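Local coordinates for protein GTN Reductase (Agrobacterium tumefaciens, PDB 5N6G) that probably reduces activated carbon-carbon double bonds with an FMN cofactor, as an ene-reductase of the Old Yellow Enzyme family, at residues 187-192 and 209-214; 213-218 and 259-264. All blocks are in the same frame, centred on the assembly; numbering follows the deposited sequence. Where two conformers were deposited one is given.

Interaction 1 (187-192 and 209-214); sequences QFLKSS and RFLLEV
In the (beta/alpha)8 barrel of this Old Yellow Enzyme relative, the short helix 184-189 follows the fourth barrel strand and packs on the long helix 204-222 through Phe-188 and Leu-189, which meet Phe-210 and Leu-211. The two phenylalanine rings form an offset stack, their centroids 4.5 Å apart and their planes inclined by 26°. The closest approach is Phe-188 CD1 to Phe-210 CD2, 3.6 Å. Phe-210 also presents its CB to the same face of Phe-188, 4.1 Å from the ring centroid and 19° off the ring normal, a CH-pi contact beside the stack. Phe-210 reaches across with CG anti to its own N (chi1 -178°), and its other face is backed by Val-214 CG2, one helical turn further on. Ile-153 of helix 150-169 touches both rings, so helix 150-169 closes over the pair where the short helix 184-189 meets helix 204-222. Beside the aromatic pair the leucines meet at methyl groups: in the conformer given, Leu-189 CD1 lies 3.7 Å from Leu-211 CD1; a second Leu-189 conformer exists, so which branch touches is less certain. No hydrogen bond joins the two segments, and all four side chains are buried. Past Leu-189 the chain leaves the helix, and the Leu-189 carbonyl oxygen accepts a hydrogen bond from Arg-207 NH1.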
loop_
_atom_site.group_PDB
_atom_site.type_symbol
_atom_site.label_atom_id
_atom_site.label_comp_id
_atom_site.label_asym_id
_atom_site.label_seq_id
_atom_site.Cartn_x
_atom_site.Cartn_y
_atom_site.Cartn_z
ATOM N N GLN A 187 -4.826 12.279 -1.614
ATOM C CA GLN A 187 -4.793 13.725 -1.817
ATOM C C GLN A 187 -6.062 14.217 -2.515
ATOM O O GLN A 187 -6.594 15.282 -2.185
ATOM C CB GLN A 187 -3.541 14.111 -2.611
ATOM C CG GLN A 187 -2.248 13.966 -1.824
ATOM C CD GLN A 187 -1.005 13.806 -2.697
ATOM O OE1 GLN A 187 -0.891 14.411 -3.762
ATOM N NE2 GLN A 187 -0.052 13.023 -2.215
ATOM N N PHE A 188 -6.572 13.439 -3.473
ATOM C CA PHE A 188 -7.869 13.747 -4.076
ATOM C C PHE A 188 -9.013 13.527 -3.090
ATOM O O PHE A 188 -9.982 14.303 -3.072
ATOM C CB PHE A 188 -8.105 12.864 -5.296
ATOM C CG PHE A 188 -7.508 13.364 -6.592
ATOM C CD1 PHE A 188 -6.230 12.999 -6.976
ATOM C CD2 PHE A 188 -8.236 14.186 -7.441
ATOM C CE1 PHE A 188 -5.698 13.456 -8.160
ATOM C CE2 PHE A 188 -7.720 14.625 -8.650
ATOM C CZ PHE A 188 -6.452 14.264 -9.010
ATOM N N LEU A 189 -8.928 12.477 -2.273
ATOM C CA LEU A 189 -10.040 12.110 -1.389
ATOM C C LEU A 189 -10.246 13.116 -0.267
ATOM O O LEU A 189 -11.387 13.465 0.063
ATOM C CB LEU A 189 -9.782 10.756 -0.731
ATOM C CG LEU A 189 -9.894 9.457 -1.501
ATOM C CD1 LEU A 189 -9.454 8.331 -0.584
ATOM C CD2 LEU A 189 -11.311 9.255 -1.960
ATOM N N LYS A 190 -9.167 13.554 0.373
ATOM C CA LYS A 190 -9.271 14.306 1.626
ATOM C C LYS A 190 -9.306 15.823 1.407
ATOM O O LYS A 190 -8.739 16.371 0.458
ATOM C CB LYS A 190 -8.154 13.890 2.586
ATOM C CG LYS A 190 -8.300 12.436 3.017
ATOM C CD LYS A 190 -7.323 12.000 4.070
ATOM C CE LYS A 190 -7.608 10.564 4.500
ATOM N NZ LYS A 190 -6.548 9.962 5.365
ATOM N N SER A 191 -9.962 16.513 2.332
ATOM C CA SER A 191 -10.298 17.917 2.115
ATOM C C SER A 191 -9.075 18.829 2.116
ATOM O O SER A 191 -9.058 19.838 1.406
ATOM C CB SER A 191 -11.280 18.384 3.192
ATOM O OG SER A 191 -12.491 17.663 3.125
ATOM N N SER A 192 -8.057 18.538 2.939
ATOM C CA SER A 192 -6.980 19.515 3.094
ATOM C C SER A 192 -6.124 19.643 1.847
ATOM O O SER A 192 -5.464 20.672 1.661
ATOM C CB SER A 192 -6.072 19.179 4.288
ATOM O OG SER A 192 -5.282 18.024 4.078
ATOM N N ARG A 209 -14.051 10.354 -6.991
ATOM C CA ARG A 209 -14.112 10.018 -8.411
ATOM C C ARG A 209 -12.799 9.437 -8.907
ATOM O O ARG A 209 -12.794 8.432 -9.623
ATOM C CB ARG A 209 -14.462 11.263 -9.220
ATOM C CG ARG A 209 -14.635 11.006 -10.709
ATOM C CD ARG A 209 -15.016 12.294 -11.457
ATOM N NE ARG A 209 -16.158 12.964 -10.835
ATOM C CZ ARG A 209 -17.410 12.529 -10.900
ATOM N NH1 ARG A 209 -17.698 11.416 -11.555
ATOM N NH2 ARG A 209 -18.369 13.192 -10.277
ATOM N N PHE A 210 -11.675 10.072 -8.556
ATOM C CA PHE A 210 -10.380 9.569 -9.024
ATOM C C PHE A 210 -10.105 8.164 -8.493
ATOM O O PHE A 210 -9.684 7.277 -9.254
ATOM C CB PHE A 210 -9.259 10.534 -8.629
ATOM C CG PHE A 210 -7.898 10.108 -9.119
ATOM C CD1 PHE A 210 -7.616 10.071 -10.487
ATOM C CD2 PHE A 210 -6.912 9.740 -8.225
ATOM C CE1 PHE A 210 -6.360 9.682 -10.939
ATOM C CE2 PHE A 210 -5.658 9.357 -8.666
ATOM C CZ PHE A 210 -5.381 9.318 -10.002
ATOM N N LEU A 211 -10.305 7.945 -7.193
ATOM C CA LEU A 211 -10.111 6.608 -6.626
ATOM C C LEU A 211 -10.879 5.580 -7.436
ATOM O O LEU A 211 -10.351 4.516 -7.793
ATOM C CB LEU A 211 -10.550 6.592 -5.163
ATOM C CG LEU A 211 -10.363 5.275 -4.388
ATOM C CD1 LEU A 211 -10.291 5.544 -2.901
ATOM C CD2 LEU A 211 -11.472 4.268 -4.639
ATOM N N LEU A 212 -12.148 5.862 -7.723
ATOM C CA LEU A 212 -12.972 4.857 -8.375
ATOM C C LEU A 212 -12.592 4.700 -9.842
ATOM O O LEU A 212 -12.683 3.598 -10.386
ATOM C CB LEU A 212 -14.448 5.200 -8.201
ATOM C CG LEU A 212 -14.927 5.134 -6.757
ATOM C CD1 LEU A 212 -16.332 5.718 -6.664
ATOM C CD2 LEU A 212 -14.950 3.712 -6.225
ATOM N N GLU A 213 -12.080 5.756 -10.475
ATOM C CA GLU A 213 -11.575 5.614 -11.839
ATOM C C GLU A 213 -10.314 4.766 -11.874
ATOM O O GLU A 213 -10.133 3.974 -12.811
ATOM C CB GLU A 213 -11.317 6.992 -12.464
ATOM C CG GLU A 213 -12.598 7.701 -12.860
ATOM C CD GLU A 213 -12.399 9.118 -13.369
ATOM O OE1 GLU A 213 -11.319 9.702 -13.170
ATOM O OE2 GLU A 213 -13.355 9.657 -13.973
ATOM N N VAL A 214 -9.440 4.918 -10.867
ATOM C CA VAL A 214 -8.254 4.068 -10.769
ATOM C C VAL A 214 -8.673 2.618 -10.590
ATOM O O VAL A 214 -8.184 1.727 -11.286
ATOM C CB VAL A 214 -7.327 4.535 -9.627
ATOM C CG1 VAL A 214 -6.204 3.527 -9.404
ATOM C CG2 VAL A 214 -6.770 5.929 -9.914
#

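Interaction 2 (213-218 and 259-264); sequences EVVDAV and RNLAFI
Arg-259 and Asp-216 form a side-on, two-pronged salt bridge, with each carboxylate oxygen taken by a different guanidinium nitrogen. Arg-259 NE donates to Asp-216 OD1 at 2.8 Å (N-H...O angle 157°), and Arg-259 NH2 donates to Asp-216 OD2 at 3.0 Å, with an angle of 163°. Both oxygens use their syn lone pairs, and the two flat groups lie only 6° from coplanar, so the paired bonds fix the carboxylate against rotation about its CB-CG bond. Arg-259 NH1 donates to the carbonyl oxygen of Gln-255, in helix 245-256. In the (beta/alpha)8 barrel the bridge ties helix 204-222, between the fourth and fifth strands, to the loop leading from helix 245-256 into the sixth strand, 263-267. The arginine, extended from CG to NE, carries its charge over to the helix. Beneath the ion pair the chemistry turns apolar. Val-215 CG1 faces the isopropyl end of Leu-261, 3.9 Å from Leu-261 CD2 and 4.1 Å from Leu-261 CD1, and Val-215 also rests on Ile-177 and Ile-229 of the barrel strands.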
loop_
_atom_site.group_PDB
_atom_site.type_symbol
_atom_site.label_atom_id
_atom_site.label_comp_id
_atom_site.label_asym_id
_atom_site.label_seq_id
_atom_site.Cartn_x
_atom_site.Cartn_y
_atom_site.Cartn_z
ATOM N N GLU A 213 -12.080 5.756 -10.475
ATOM C CA GLU A 213 -11.575 5.614 -11.839
ATOM C C GLU A 213 -10.314 4.766 -11.874
ATOM O O GLU A 213 -10.133 3.974 -12.811
ATOM C CB GLU A 213 -11.317 6.992 -12.464
ATOM C CG GLU A 213 -12.598 7.701 -12.860
ATOM C CD GLU A 213 -12.399 9.118 -13.369
ATOM O OE1 GLU A 213 -11.319 9.702 -13.170
ATOM O OE2 GLU A 213 -13.355 9.657 -13.973
ATOM N N VAL A 214 -9.440 4.918 -10.867
ATOM C CA VAL A 214 -8.254 4.068 -10.769
ATOM C C VAL A 214 -8.673 2.618 -10.590
ATOM O O VAL A 214 -8.184 1.727 -11.286
ATOM C CB VAL A 214 -7.327 4.535 -9.627
ATOM C CG1 VAL A 214 -6.204 3.527 -9.404
ATOM C CG2 VAL A 214 -6.770 5.929 -9.914
ATOM N N VAL A 215 -9.599 2.358 -9.659
ATOM C CA VAL A 215 -10.036 0.981 -9.428
ATOM C C VAL A 215 -10.613 0.380 -10.701
ATOM O O VAL A 215 -10.298 -0.749 -11.069
ATOM C CB VAL A 215 -11.052 0.919 -8.268
ATOM C CG1 VAL A 215 -11.697 -0.472 -8.191
ATOM C CG2 VAL A 215 -10.389 1.253 -6.973
ATOM N N ASP A 216 -11.479 1.118 -11.389
ATOM C CA ASP A 216 -12.110 0.561 -12.569
ATOM C C ASP A 216 -11.099 0.365 -13.707
ATOM O O ASP A 216 -11.220 -0.596 -14.471
ATOM C CB ASP A 216 -13.286 1.441 -12.988
ATOM C CG ASP A 216 -14.410 1.451 -11.951
ATOM O OD1 ASP A 216 -14.493 0.481 -11.144
ATOM O OD2 ASP A 216 -15.219 2.411 -11.944
ATOM N N ALA A 217 -10.089 1.239 -13.820
ATOM C CA ALA A 217 -9.032 1.064 -14.823
ATOM C C ALA A 217 -8.199 -0.188 -14.549
ATOM O O ALA A 217 -7.911 -0.970 -15.474
ATOM C CB ALA A 217 -8.134 2.309 -14.869
ATOM N N VAL A 218 -7.779 -0.384 -13.297
ATOM C CA VAL A 218 -6.988 -1.562 -12.930
ATOM C C VAL A 218 -7.815 -2.833 -13.082
ATOM O O VAL A 218 -7.362 -3.832 -13.656
ATOM C CB VAL A 218 -6.456 -1.404 -11.493
ATOM C CG1 VAL A 218 -5.825 -2.689 -10.983
ATOM C CG2 VAL A 218 -5.488 -0.216 -11.419
ATOM N N ARG A 259 -18.074 -3.596 -6.818
ATOM C CA ARG A 259 -17.057 -3.843 -7.842
ATOM C C ARG A 259 -16.347 -5.198 -7.772
ATOM O O ARG A 259 -15.372 -5.401 -8.500
ATOM C CB ARG A 259 -16.046 -2.703 -7.808
ATOM C CG ARG A 259 -16.668 -1.433 -8.421
ATOM C CD ARG A 259 -16.013 -0.199 -7.973
ATOM N NE ARG A 259 -16.202 0.903 -8.909
ATOM C CZ ARG A 259 -17.192 1.797 -8.864
ATOM N NH1 ARG A 259 -18.145 1.742 -7.938
ATOM N NH2 ARG A 259 -17.211 2.780 -9.754
ATOM N N ASN A 260 -16.800 -6.133 -6.950
ATOM C CA ASN A 260 -16.297 -7.506 -7.019
ATOM C C ASN A 260 -14.787 -7.582 -6.787
ATOM O O ASN A 260 -14.093 -8.405 -7.390
ATOM C CB ASN A 260 -16.672 -8.136 -8.359
ATOM C CG ASN A 260 -18.170 -8.298 -8.513
ATOM O OD1 ASN A 260 -18.803 -7.682 -9.372
ATOM N ND2 ASN A 260 -18.742 -9.123 -7.662
ATOM N N LEU A 261 -14.281 -6.784 -5.846
ATOM C CA LEU A 261 -12.851 -6.709 -5.582
ATOM C C LEU A 261 -12.369 -7.870 -4.714
ATOM O O LEU A 261 -13.140 -8.516 -3.981
ATOM C CB LEU A 261 -12.483 -5.385 -4.916
ATOM C CG LEU A 261 -12.802 -4.113 -5.717
ATOM C CD1 LEU A 261 -12.314 -2.915 -4.953
ATOM C CD2 LEU A 261 -12.163 -4.166 -7.100
ATOM N N ALA A 262 -11.052 -8.110 -4.789
ATOM C CA ALA A 262 -10.443 -9.246 -4.100
ATOM C C ALA A 262 -10.307 -8.996 -2.604
ATOM O O ALA A 262 -10.558 -9.902 -1.800
ATOM C CB ALA A 262 -9.077 -9.546 -4.707
ATOM N N PHE A 263 -9.966 -7.772 -2.221
ATOM C CA PHE A 263 -9.724 -7.456 -0.820
ATOM C C PHE A 263 -9.731 -5.953 -0.599
ATOM O O PHE A 263 -9.438 -5.154 -1.498
ATOM C CB PHE A 263 -8.402 -8.068 -0.295
ATOM C CG PHE A 263 -7.147 -7.582 -0.994
ATOM C CD1 PHE A 263 -6.679 -8.248 -2.125
ATOM C CD2 PHE A 263 -6.429 -6.485 -0.519
ATOM C CE1 PHE A 263 -5.522 -7.826 -2.787
ATOM C CE2 PHE A 263 -5.261 -6.064 -1.175
ATOM C CZ PHE A 263 -4.818 -6.730 -2.300
ATOM N N ILE A 264 -10.078 -5.596 0.640
ATOM C CA ILE A 264 -9.943 -4.255 1.189
ATOM C C ILE A 264 -8.974 -4.362 2.355
ATOM O O ILE A 264 -9.185 -5.175 3.263
ATOM C CB ILE A 264 -11.286 -3.687 1.698
ATOM C CG1 ILE A 264 -12.425 -3.904 0.681
ATOM C CG2 ILE A 264 -11.105 -2.219 2.114
ATOM C CD1 ILE A 264 -12.257 -3.127 -0.616
#

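In the fold
Helix 204-222 is common to both contacts, whose segments overlap at Glu-213 and Val-214, though neither residue touches across either contact; their centres lie 14 Å apart. Interaction 1 is wholly buried and apolar, joining a short helix that follows the fourth strand to the long helix 204-222 by stacked rings and methyl groups. Interaction 2, one turn later on the same helix, is only partly buried: a valine and leucine lie inward toward the barrel wall, while the charged pair stands at the partly exposed margin. Leu-212, from the segment of interaction 1, packs with its CD2 4.0 Å from Arg-259 CZ of interaction 2. The helix thus matches its surroundings, with aromatic packing toward a neighbouring helix and an ion pair toward a loop entering the sheet.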